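Local coordinates for protein alkaline phosphatase (Thermus thermophilus, PDB 7KWD) that probably hydrolyses phosphate monoesters as a homodimeric, metal-dependent alkaline phosphatase that binds zinc and magnesium, at residues Q168-G173 with Y197-A202; G206-R209 with E213-R216; V399-Q404 with M409-V414. One frame throughout, in Å; residues are numbered along the deposited sequence.

Contact 1: residues Q168-G173 with Y197-A202; sequences QYLEFG and YAAFAA
Leu170 and Phe200 meet between two helices with no hydrogen bond across the gap; the shortest polar bond here, Phe172 N to Gln168 O at 2.8 Å, lies inside helix 162-172. That helix and helix 196-202 run in the same direction, with the axes of the short segments 10.5 Å apart and only 1° from parallel. Leu170 and the Phe200 ring together occupy the interval between them. With CG of Leu170 trans to the backbone N (chi1 178°), both methyls are carried across to the other helix. CD1 sits over the centre of the Phe200 ring, 3.8 Å from the centroid and close to the ring normal, a well-formed CH-pi contact. CD2 instead touches Ala199, lying 3.6 Å from Ala199 CB, where the small methyl lets the branch come close to the helix. The two side chains overlap: Leu170 CD1 reaches the base of Phe200, while the ring extends back until its CZ is 3.5 Å from Leu170 N. Leu170 CB also lies over a ring face, 3.7 Å from Phe200 CE1. Tyr169 adds a looser touch, its CB 4.2 Å from Phe200 CZ. The phenol of Tyr169 leads elsewhere, stacking on Tyr177 and bonding through OH to Val144 O, not far from the magnesium ligand Thr148. Phe200 meets Tyr205 edge to face and also packs on Leu223 of strand 222-225. Across this joint, then, cohesion comes from dispersion between apolar groups in van der Waals contact, with the CH-pi contact as its most directional element.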
ATOM      1  N   GLN A 168     -25.242  25.936  -5.752  1.00 24.96           N
ATOM      2  CA  GLN A 168     -25.974  24.753  -5.300  1.00 26.98           C
ATOM      3  C   GLN A 168     -25.869  24.576  -3.786  1.00 23.07           C
ATOM      4  O   GLN A 168     -26.815  24.114  -3.145  1.00 24.52           O
ATOM      5  CB  GLN A 168     -25.444  23.531  -6.036  1.00 25.43           C
ATOM      6  CG  GLN A 168     -25.783  23.517  -7.529  1.00 29.23           C
ATOM      7  CD  GLN A 168     -25.176  22.316  -8.219  1.00 28.52           C
ATOM      8  OE1 GLN A 168     -24.037  22.373  -8.682  1.00 28.23           O
ATOM      9  NE2 GLN A 168     -25.929  21.222  -8.286  1.00 21.65           N
ATOM     10  N   TYR A 169     -24.713  24.932  -3.200  1.00 19.24           N
ATOM     11  CA  TYR A 169     -24.552  24.862  -1.747  1.00 20.83           C
ATOM     12  C   TYR A 169     -25.523  25.792  -1.031  1.00 21.96           C
ATOM     13  O   TYR A 169     -26.123  25.424  -0.000  1.00 25.37           O
ATOM     14  CB  TYR A 169     -23.119  25.235  -1.372  1.00 20.53           C
ATOM     15  CG  TYR A 169     -22.107  24.136  -1.473  1.00 24.20           C
ATOM     16  CD1 TYR A 169     -22.388  22.933  -2.132  1.00 25.48           C
ATOM     17  CD2 TYR A 169     -20.883  24.274  -0.862  1.00 24.59           C
ATOM     18  CE1 TYR A 169     -21.438  21.924  -2.182  1.00 22.51           C
ATOM     19  CE2 TYR A 169     -19.934  23.281  -0.910  1.00 21.52           C
ATOM     20  CZ  TYR A 169     -20.211  22.106  -1.573  1.00 24.98           C
ATOM     21  OH  TYR A 169     -19.229  21.124  -1.599  1.00 23.09           O
ATOM     22  N   LEU A 170     -25.677  27.019  -1.548  1.00 28.04           N
ATOM     23  CA  LEU A 170     -26.644  27.945  -0.964  1.00 21.59           C
ATOM     24  C   LEU A 170     -28.049  27.355  -0.990  1.00 25.73           C
ATOM     25  O   LEU A 170     -28.785  27.448  -0.008  1.00 23.65           O
ATOM     26  CB  LEU A 170     -26.604  29.274  -1.720  1.00 29.45           C
ATOM     27  CG  LEU A 170     -27.584  30.371  -1.294  1.00 29.52           C
ATOM     28  CD1 LEU A 170     -27.380  30.796   0.171  1.00 30.07           C
ATOM     29  CD2 LEU A 170     -27.462  31.592  -2.230  1.00 29.02           C
ATOM     30  N   GLU A 171     -28.440  26.755  -2.117  1.00 27.07           N
ATOM     31  CA  GLU A 171     -29.782  26.196  -2.224  1.00 27.94           C
ATOM     32  C   GLU A 171     -29.921  24.946  -1.363  1.00 28.89           C
ATOM     33  O   GLU A 171     -30.961  24.732  -0.732  1.00 25.23           O
ATOM     34  CB  GLU A 171     -30.110  25.883  -3.688  1.00 31.34           C
ATOM     35  CG  GLU A 171     -31.575  25.465  -3.907  1.00 42.40           C
ATOM     36  CD  GLU A 171     -31.819  24.959  -5.317  1.00 63.07           C
ATOM     37  OE1 GLU A 171     -30.904  25.128  -6.161  1.00 58.80           O
ATOM     38  OE2 GLU A 171     -32.912  24.388  -5.577  1.00 69.98           O
ATOM     39  N   PHE A 172     -28.867  24.121  -1.288  1.00 26.35           N
ATOM     40  CA  PHE A 172     -28.939  22.937  -0.433  1.00 25.56           C
ATOM     41  C   PHE A 172     -29.132  23.324   1.022  1.00 26.31           C
ATOM     42  O   PHE A 172     -29.944  22.721   1.736  1.00 23.99           O
ATOM     43  CB  PHE A 172     -27.683  22.081  -0.597  1.00 23.35           C
ATOM     44  CG  PHE A 172     -27.710  20.813   0.233  1.00 24.86           C
ATOM     45  CD1 PHE A 172     -28.530  19.741  -0.116  1.00 28.75           C
ATOM     46  CD2 PHE A 172     -26.943  20.710   1.378  1.00 29.44           C
ATOM     47  CE1 PHE A 172     -28.556  18.570   0.669  1.00 27.85           C
ATOM     48  CE2 PHE A 172     -26.962  19.540   2.176  1.00 32.47           C
ATOM     49  CZ  PHE A 172     -27.771  18.479   1.819  1.00 28.49           C
ATOM     50  N   GLY A 173     -28.418  24.345   1.477  1.00 25.60           N
ATOM     51  CA  GLY A 173     -28.629  24.861   2.815  1.00 22.87           C
ATOM     52  C   GLY A 173     -28.017  24.089   3.969  1.00 22.75           C
ATOM     53  O   GLY A 173     -28.609  24.037   5.060  1.00 25.59           O
ATOM     54  N   TYR A 197     -21.465  35.705  -1.008  1.00 26.05           N
ATOM     55  CA  TYR A 197     -21.417  35.902   0.437  1.00 26.13           C
ATOM     56  C   TYR A 197     -22.664  36.608   0.912  1.00 29.63           C
ATOM     57  O   TYR A 197     -23.308  36.188   1.886  1.00 29.25           O
ATOM     58  CB  TYR A 197     -20.179  36.698   0.826  1.00 26.10           C
ATOM     59  CG  TYR A 197     -18.910  35.864   0.730  1.00 28.64           C
ATOM     60  CD1 TYR A 197     -18.715  34.752   1.535  1.00 28.67           C
ATOM     61  CD2 TYR A 197     -17.930  36.183  -0.175  1.00 26.27           C
ATOM     62  CE1 TYR A 197     -17.584  33.996   1.435  1.00 24.93           C
ATOM     63  CE2 TYR A 197     -16.781  35.450  -0.262  1.00 25.13           C
ATOM     64  CZ  TYR A 197     -16.618  34.352   0.537  1.00 28.66           C
ATOM     65  OH  TYR A 197     -15.465  33.620   0.440  1.00 24.32           O
ATOM     66  N   ALA A 198     -23.031  37.684   0.215  1.00 31.78           N
ATOM     67  CA  ALA A 198     -24.227  38.429   0.581  1.00 33.85           C
ATOM     68  C   ALA A 198     -25.448  37.531   0.537  1.00 27.84           C
ATOM     69  O   ALA A 198     -26.325  37.630   1.398  1.00 24.24           O
ATOM     70  CB  ALA A 198     -24.416  39.635  -0.349  1.00 30.28           C
ATOM     71  N   ALA A 199     -25.517  36.641  -0.462  1.00 27.13           N
ATOM     72  CA  ALA A 199     -26.687  35.777  -0.592  1.00 31.03           C
ATOM     73  C   ALA A 199     -26.756  34.763   0.548  1.00 30.74           C
ATOM     74  O   ALA A 199     -27.840  34.458   1.054  1.00 27.28           O
ATOM     75  CB  ALA A 199     -26.665  35.076  -1.947  1.00 28.66           C
ATOM     76  N   PHE A 200     -25.605  34.238   0.978  1.00 26.70           N
ATOM     77  CA  PHE A 200     -25.605  33.384   2.160  1.00 28.38           C
ATOM     78  C   PHE A 200     -26.018  34.171   3.394  1.00 27.95           C
ATOM     79  O   PHE A 200     -26.811  33.701   4.215  1.00 25.68           O
ATOM     80  CB  PHE A 200     -24.223  32.768   2.362  1.00 23.22           C
ATOM     81  CG  PHE A 200     -23.982  31.458   1.599  1.00 30.16           C
ATOM     82  CD1 PHE A 200     -23.588  31.470   0.273  1.00 22.03           C
ATOM     83  CD2 PHE A 200     -24.093  30.227   2.246  1.00 30.24           C
ATOM     84  CE1 PHE A 200     -23.328  30.287  -0.416  1.00 22.90           C
ATOM     85  CE2 PHE A 200     -23.850  29.053   1.571  1.00 30.85           C
ATOM     86  CZ  PHE A 200     -23.456  29.080   0.232  1.00 28.97           C
ATOM     87  N   ALA A 201     -25.511  35.386   3.541  1.00 26.70           N
ATOM     88  CA  ALA A 201     -25.902  36.172   4.703  1.00 25.09           C
ATOM     89  C   ALA A 201     -27.409  36.385   4.725  1.00 26.80           C
ATOM     90  O   ALA A 201     -28.028  36.411   5.799  1.00 24.76           O
ATOM     91  CB  ALA A 201     -25.175  37.511   4.729  1.00 32.81           C
ATOM     92  N   ALA A 202     -28.016  36.569   3.553  1.00 23.14           N
ATOM     93  CA  ALA A 202     -29.463  36.801   3.516  1.00 25.76           C
ATOM     94  C   ALA A 202     -30.242  35.587   4.016  1.00 27.89           C
ATOM     95  O   ALA A 202     -31.375  35.725   4.469  1.00 25.15           O
ATOM     96  CB  ALA A 202     -29.915  37.134   2.100  1.00 26.05           C
TER

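Contact 2: residues G206-R209 with E213-R216; sequences GVVR and ELVR
Val208 and Glu213 join the strand and helix of a short beta-alpha-beta unit, in which helix 211-216 connects strand 206-208 to its parallel neighbour, strand 222-225. Val208 points at the helix and meets it with both branches. CG1 lies against the helix backbone, 3.3 Å from Glu213 O, and against the Glu213 side chain, 3.7 Å from its CB. CG2 turns to Leu214, whose CD1 it meets at 4.1 Å as the two side chains cross obliquely. Leu214 and Val208 both continue onto Leu222 and Phe226, extending this apolar layer. On the outer side the contact becomes polar. With CG trans to its own carbonyl carbon and beside the backbone N (chi1 -68°), and the chain extended beyond it, Glu213 reaches back to the end of the strand. There OE1 accepts Arg209 N at 2.9 Å, the donor approaching from above the carboxylate plane, 37° out of it, along a rather bent N-H line of 141°. The Arg209 guanidinium makes no direct salt bridge to Glu213; one of its faces carries Val207 CG1 toward the rim, and it also makes a cation-pi contact with Tyr197. A water spans the remaining distance, donating to Glu213 OE1 at 2.6 Å. It gives a longer bond of 3.3 Å to Val207 O. A lysine in place of Glu213 would probably leave both Arg209 N and this water without their carboxylate acceptor. The water in turn takes a hydrogen bond of 2.8 Å from Arg209 NH1, lying at the guanidinium edge and in its plane.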
ATOM      1  N   GLY A 206     -23.703  33.103   9.216  1.00 25.59           N
ATOM      2  CA  GLY A 206     -22.546  33.887   9.583  1.00 25.75           C
ATOM      3  C   GLY A 206     -21.426  33.578   8.615  1.00 30.53           C
ATOM      4  O   GLY A 206     -21.141  32.409   8.329  1.00 31.04           O
ATOM      5  N   VAL A 207     -20.822  34.626   8.064  1.00 23.87           N
ATOM      6  CA  VAL A 207     -19.766  34.491   7.075  1.00 29.32           C
ATOM      7  C   VAL A 207     -18.461  34.852   7.752  1.00 29.39           C
ATOM      8  O   VAL A 207     -18.331  35.948   8.314  1.00 33.89           O
ATOM      9  CB  VAL A 207     -20.017  35.393   5.860  1.00 27.27           C
ATOM     10  CG1 VAL A 207     -18.933  35.202   4.847  1.00 26.03           C
ATOM     11  CG2 VAL A 207     -21.358  35.076   5.241  1.00 26.52           C
ATOM     12  N   VAL A 208     -17.495  33.945   7.688  1.00 25.98           N
ATOM     13  CA  VAL A 208     -16.204  34.128   8.332  1.00 24.96           C
ATOM     14  C   VAL A 208     -15.123  33.841   7.309  1.00 21.87           C
ATOM     15  O   VAL A 208     -15.271  32.969   6.452  1.00 28.09           O
ATOM     16  CB  VAL A 208     -16.013  33.224   9.581  1.00 31.19           C
ATOM     17  CG1 VAL A 208     -16.821  33.786  10.775  1.00 29.49           C
ATOM     18  CG2 VAL A 208     -16.387  31.780   9.248  1.00 28.35           C
ATOM     19  N   ARG A 209     -14.021  34.544   7.429  1.00 27.27           N
ATOM     20  CA  ARG A 209     -12.990  34.470   6.402  1.00 23.05           C
ATOM     21  C   ARG A 209     -11.601  34.346   6.984  1.00 24.10           C
ATOM     22  O   ARG A 209     -10.644  34.212   6.212  1.00 23.14           O
ATOM     23  CB  ARG A 209     -13.033  35.727   5.499  1.00 26.04           C
ATOM     24  CG  ARG A 209     -14.372  36.013   4.813  1.00 28.03           C
ATOM     25  CD  ARG A 209     -14.215  37.258   3.921  1.00 31.38           C
ATOM     26  NE  ARG A 209     -15.321  37.489   3.007  1.00 27.75           N
ATOM     27  CZ  ARG A 209     -16.513  37.967   3.360  1.00 34.62           C
ATOM     28  NH1 ARG A 209     -16.802  38.233   4.647  1.00 25.11           N
ATOM     29  NH2 ARG A 209     -17.425  38.167   2.413  1.00 33.81           N
ATOM     30  N   GLU A 213     -12.038  35.342  12.951  1.00 32.37           N
ATOM     31  CA  GLU A 213     -13.483  35.461  12.781  1.00 33.60           C
ATOM     32  C   GLU A 213     -14.169  34.135  13.072  1.00 31.19           C
ATOM     33  O   GLU A 213     -15.249  34.100  13.676  1.00 31.87           O
ATOM     34  CB  GLU A 213     -13.811  35.931  11.368  1.00 31.16           C
ATOM     35  CG  GLU A 213     -13.375  37.371  11.085  1.00 35.44           C
ATOM     36  CD  GLU A 213     -13.593  37.776   9.641  1.00 31.97           C
ATOM     37  OE1 GLU A 213     -14.246  37.013   8.892  1.00 36.66           O
ATOM     38  OE2 GLU A 213     -13.087  38.838   9.244  1.00 42.96           O
ATOM     39  N   LEU A 214     -13.537  33.028  12.664  1.00 31.02           N
ATOM     40  CA  LEU A 214     -14.160  31.722  12.839  1.00 31.10           C
ATOM     41  C   LEU A 214     -14.407  31.441  14.316  1.00 26.09           C
ATOM     42  O   LEU A 214     -15.522  31.074  14.711  1.00 25.97           O
ATOM     43  CB  LEU A 214     -13.282  30.639  12.207  1.00 31.74           C
ATOM     44  CG  LEU A 214     -13.717  29.185  12.433  1.00 29.06           C
ATOM     45  CD1 LEU A 214     -15.062  28.883  11.783  1.00 26.94           C
ATOM     46  CD2 LEU A 214     -12.638  28.254  11.928  1.00 30.63           C
ATOM     47  N   VAL A 215     -13.394  31.659  15.152  1.00 30.44           N
ATOM     48  CA  VAL A 215     -13.522  31.257  16.545  1.00 31.79           C
ATOM     49  C   VAL A 215     -14.412  32.228  17.304  1.00 32.81           C
ATOM     50  O   VAL A 215     -15.175  31.799  18.190  1.00 36.91           O
ATOM     51  CB  VAL A 215     -12.124  31.100  17.172  1.00 29.15           C
ATOM     52  CG1 VAL A 215     -11.399  32.455  17.326  1.00 35.14           C
ATOM     53  CG2 VAL A 215     -12.251  30.416  18.494  1.00 35.64           C
ATOM     54  N   ARG A 216     -14.371  33.506  16.931  1.00 32.53           N
ATOM     55  CA  ARG A 216     -15.201  34.524  17.566  1.00 39.10           C
ATOM     56  C   ARG A 216     -16.673  34.344  17.235  1.00 36.34           C
ATOM     57  O   ARG A 216     -17.544  34.798  17.983  1.00 39.03           O
ATOM     58  CB  ARG A 216     -14.795  35.934  17.099  1.00 36.22           C
ATOM     59  CG  ARG A 216     -13.544  36.555  17.742  1.00 55.24           C
ATOM     60  CD  ARG A 216     -12.876  37.645  16.820  1.00 62.46           C
ATOM     61  NE  ARG A 216     -13.822  38.232  15.849  1.00 74.27           N
ATOM     62  CZ  ARG A 216     -13.491  38.934  14.751  1.00 63.23           C
ATOM     63  NH1 ARG A 216     -12.208  39.162  14.441  1.00 50.34           N
ATOM     64  NH2 ARG A 216     -14.461  39.406  13.954  1.00 47.93           N
TER
HETATM   65  O   HOH W   1     -15.998  38.003   7.309  1.00 33.62           O

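Contact 3: residues V399-Q404 with M409-V414; sequences VRQGVQ and MAWAMV
A loop folded back onto the helix that follows it brings Gln401 to Trp411 at the subunit interface of the homodimer, where residues of the second subunit pack on both. The loop is 399-404, and Trp411 stands near the end of helix 406-412. One hydrogen bond carries the contact: Trp411 NE1 donates to Gln401 OE1 at 2.9 Å, and the N-H points fairly straight at the oxygen, 160°. The two flat groups stand perpendicular. Seen from the indole, the amide oxygen lies near the ring plane, off the edge that bears the N-H. Seen from the amide, the donor comes from above the carbonyl plane, 65° out of it, and so uses neither lone pair. Gln401 CD also lies at that edge, 3.4 Å from Trp411 NE1. A bend at chi2 (-82°) turns the Gln401 amide broadside to the indole edge. The other end of the amide is taken as well, because Gln401 NE2 donates to OD1 of Asn281, which comes just after helix 273-280 and its zinc ligand His279; with bonds at both ends, the amide should have little freedom to flip. The loop is closed from within by Gln404, whose NE2 gives a hydrogen bond of 2.9 Å to Gln401 O, while Gln404 OE1 bonds Thr408 OG1. Across the dimer interface Arg400 of the second subunit makes a cation-pi contact with Trp411, and Arg400 returns it to Trp411 of that subunit. Elsewhere on helix 406-412, Met409 packs on Phe349 and Leu353 of helix 349-356, on Phe369 of helix 362-373 and on Val385 of helix 379-391.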
ATOM      1  N   VAL A 399       5.075  11.904 -17.727  1.00 32.73           N
ATOM      2  CA  VAL A 399       3.878  11.084 -17.915  1.00 33.21           C
ATOM      3  C   VAL A 399       3.656  10.148 -16.729  1.00 37.56           C
ATOM      4  O   VAL A 399       2.611  10.188 -16.078  1.00 29.44           O
ATOM      5  CB  VAL A 399       3.952  10.296 -19.242  1.00 29.55           C
ATOM      6  CG1 VAL A 399       2.729   9.387 -19.418  1.00 32.42           C
ATOM      7  CG2 VAL A 399       4.067  11.295 -20.388  1.00 37.28           C
ATOM      8  N   ARG A 400       4.603   9.259 -16.470  1.00 35.09           N
ATOM      9  CA  ARG A 400       4.583   8.543 -15.206  1.00 30.44           C
ATOM     10  C   ARG A 400       4.605   9.532 -14.061  1.00 31.54           C
ATOM     11  O   ARG A 400       3.800   9.440 -13.118  1.00 27.39           O
ATOM     12  CB  ARG A 400       5.766   7.593 -15.137  1.00 33.28           C
ATOM     13  CG  ARG A 400       6.057   7.049 -13.753  1.00 32.73           C
ATOM     14  CD  ARG A 400       6.861   5.773 -13.877  1.00 32.38           C
ATOM     15  NE  ARG A 400       7.657   5.567 -12.677  1.00 28.87           N
ATOM     16  CZ  ARG A 400       8.526   4.578 -12.532  1.00 27.94           C
ATOM     17  NH1 ARG A 400       8.701   3.728 -13.530  1.00 31.24           N
ATOM     18  NH2 ARG A 400       9.215   4.460 -11.399  1.00 29.67           N
ATOM     19  N   GLN A 401       5.475  10.538 -14.162  1.00 29.40           N
ATOM     20  CA  GLN A 401       5.550  11.622 -13.183  1.00 27.64           C
ATOM     21  C   GLN A 401       4.743  12.810 -13.716  1.00 32.88           C
ATOM     22  O   GLN A 401       5.287  13.817 -14.171  1.00 33.80           O
ATOM     23  CB  GLN A 401       7.004  11.966 -12.912  1.00 29.67           C
ATOM     24  CG  GLN A 401       7.869  10.798 -12.388  1.00 32.53           C
ATOM     25  CD  GLN A 401       7.747  10.546 -10.877  1.00 30.00           C
ATOM     26  OE1 GLN A 401       8.482   9.724 -10.325  1.00 28.64           O
ATOM     27  NE2 GLN A 401       6.812  11.240 -10.217  1.00 24.42           N
ATOM     28  N   GLY A 402       3.429  12.717 -13.597  1.00 29.73           N
ATOM     29  CA  GLY A 402       2.512  13.573 -14.325  1.00 25.87           C
ATOM     30  C   GLY A 402       2.174  14.906 -13.691  1.00 31.35           C
ATOM     31  O   GLY A 402       1.328  15.639 -14.210  1.00 29.56           O
ATOM     32  N   VAL A 403       2.794  15.260 -12.585  1.00 30.64           N
ATOM     33  CA  VAL A 403       2.499  16.502 -11.886  1.00 29.54           C
ATOM     34  C   VAL A 403       3.778  17.329 -11.850  1.00 32.80           C
ATOM     35  O   VAL A 403       4.792  16.907 -11.266  1.00 32.92           O
ATOM     36  CB  VAL A 403       1.947  16.224 -10.483  1.00 30.34           C
ATOM     37  CG1 VAL A 403       1.833  17.519  -9.698  1.00 32.51           C
ATOM     38  CG2 VAL A 403       0.571  15.509 -10.594  1.00 29.88           C
ATOM     39  N   GLN A 404       3.741  18.492 -12.493  1.00 33.06           N
ATOM     40  CA  GLN A 404       4.951  19.262 -12.753  1.00 29.70           C
ATOM     41  C   GLN A 404       4.683  20.730 -12.520  1.00 28.46           C
ATOM     42  O   GLN A 404       3.568  21.204 -12.741  1.00 32.46           O
ATOM     43  CB  GLN A 404       5.445  19.028 -14.187  1.00 29.01           C
ATOM     44  CG  GLN A 404       5.748  17.569 -14.512  1.00 30.61           C
ATOM     45  CD  GLN A 404       7.037  17.111 -13.852  1.00 31.61           C
ATOM     46  OE1 GLN A 404       7.738  17.922 -13.251  1.00 31.48           O
ATOM     47  NE2 GLN A 404       7.355  15.815 -13.962  1.00 33.20           N
ATOM     48  N   MET A 409      10.969  18.592  -9.067  1.00 32.38           N
ATOM     49  CA  MET A 409      11.529  19.035  -7.796  1.00 31.88           C
ATOM     50  C   MET A 409      11.853  17.843  -6.900  1.00 35.89           C
ATOM     51  O   MET A 409      12.916  17.794  -6.273  1.00 33.11           O
ATOM     52  CB  MET A 409      10.546  19.993  -7.122  1.00 33.40           C
ATOM     53  CG  MET A 409      10.415  21.323  -7.874  1.00 31.68           C
ATOM     54  SD  MET A 409       9.129  22.424  -7.284  1.00 34.94           S
ATOM     55  CE  MET A 409       9.886  23.084  -5.788  1.00 34.94           C
ATOM     56  N   ALA A 410      10.961  16.855  -6.848  1.00 34.42           N
ATOM     57  CA  ALA A 410      11.201  15.724  -5.963  1.00 31.93           C
ATOM     58  C   ALA A 410      12.420  14.943  -6.411  1.00 33.76           C
ATOM     59  O   ALA A 410      13.288  14.603  -5.599  1.00 32.78           O
ATOM     60  CB  ALA A 410       9.967  14.823  -5.912  1.00 29.38           C
ATOM     61  N   TRP A 411      12.531  14.709  -7.723  1.00 29.28           N
ATOM     62  CA  TRP A 411      13.688  14.014  -8.256  1.00 31.25           C
ATOM     63  C   TRP A 411      14.954  14.843  -8.117  1.00 29.02           C
ATOM     64  O   TRP A 411      16.043  14.278  -7.957  1.00 33.53           O
ATOM     65  CB  TRP A 411      13.450  13.657  -9.719  1.00 29.27           C
ATOM     66  CG  TRP A 411      12.717  12.374  -9.902  1.00 29.62           C
ATOM     67  CD1 TRP A 411      11.398  12.215 -10.224  1.00 28.87           C
ATOM     68  CD2 TRP A 411      13.267  11.057  -9.792  1.00 27.28           C
ATOM     69  NE1 TRP A 411      11.097  10.879 -10.322  1.00 28.27           N
ATOM     70  CE2 TRP A 411      12.230  10.150 -10.051  1.00 26.05           C
ATOM     71  CE3 TRP A 411      14.539  10.556  -9.489  1.00 32.89           C
ATOM     72  CZ2 TRP A 411      12.425   8.773 -10.021  1.00 27.58           C
ATOM     73  CZ3 TRP A 411      14.728   9.198  -9.459  1.00 29.60           C
ATOM     74  CH2 TRP A 411      13.674   8.319  -9.716  1.00 29.50           C
ATOM     75  N   ALA A 412      14.833  16.164  -8.147  1.00 36.07           N
ATOM     76  CA  ALA A 412      16.002  17.016  -7.955  1.00 32.87           C
ATOM     77  C   ALA A 412      16.620  16.817  -6.577  1.00 37.56           C
ATOM     78  O   ALA A 412      17.840  16.967  -6.423  1.00 34.79           O
ATOM     79  CB  ALA A 412      15.610  18.478  -8.189  1.00 32.99           C
ATOM     80  N   MET A 413      15.810  16.448  -5.568  1.00 32.98           N
ATOM     81  CA  MET A 413      16.316  16.231  -4.218  1.00 34.63           C
ATOM     82  C   MET A 413      16.344  14.751  -3.844  1.00 31.01           C
ATOM     83  O   MET A 413      16.165  14.394  -2.678  1.00 38.85           O
ATOM     84  CB  MET A 413      15.504  17.031  -3.201  1.00 31.24           C
ATOM     85  CG  MET A 413      14.053  16.606  -3.049  1.00 25.35           C
ATOM     86  SD  MET A 413      13.230  17.705  -1.864  1.00 32.22           S
ATOM     87  CE  MET A 413      13.704  16.996  -0.306  1.00 36.13           C
ATOM     88  N   VAL A 414      16.592  13.887  -4.822  1.00 33.60           N
ATOM     89  CA  VAL A 414      16.683  12.461  -4.564  1.00 36.78           C
ATOM     90  C   VAL A 414      17.918  12.165  -3.729  1.00 36.26           C
ATOM     91  O   VAL A 414      18.928  12.866  -3.790  1.00 33.54           O
ATOM     92  CB  VAL A 414      16.698  11.691  -5.897  1.00 29.29           C
ATOM     93  CG1 VAL A 414      17.936  12.061  -6.693  1.00 38.78           C
ATOM     94  CG2 VAL A 414      16.688  10.201  -5.710  1.00 32.22           C
TER

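Overall arrangement
Contacts 1 and 2 are neighbours, since helix 196-202 is followed in the chain by strand 206-208, and they touch: Tyr197 CD1 lies 3.3 Å from Val207 CG1. Both are partly buried and both reach strand 222-225, through Phe200 in contact 1 and through Val208 and Leu214 in contact 2. Yet contact 1 is wholly apolar between two helices, whereas contact 2 adds a carboxylate and a water at its outer edge. Contact 3 lies far off, its centre about 40 Å from that of contact 1 and across the chain's centre. Its touching pair is buried, at the dimer interface, and it depends on one directional hydrogen bond. Of the three, it alone is touched by the second subunit.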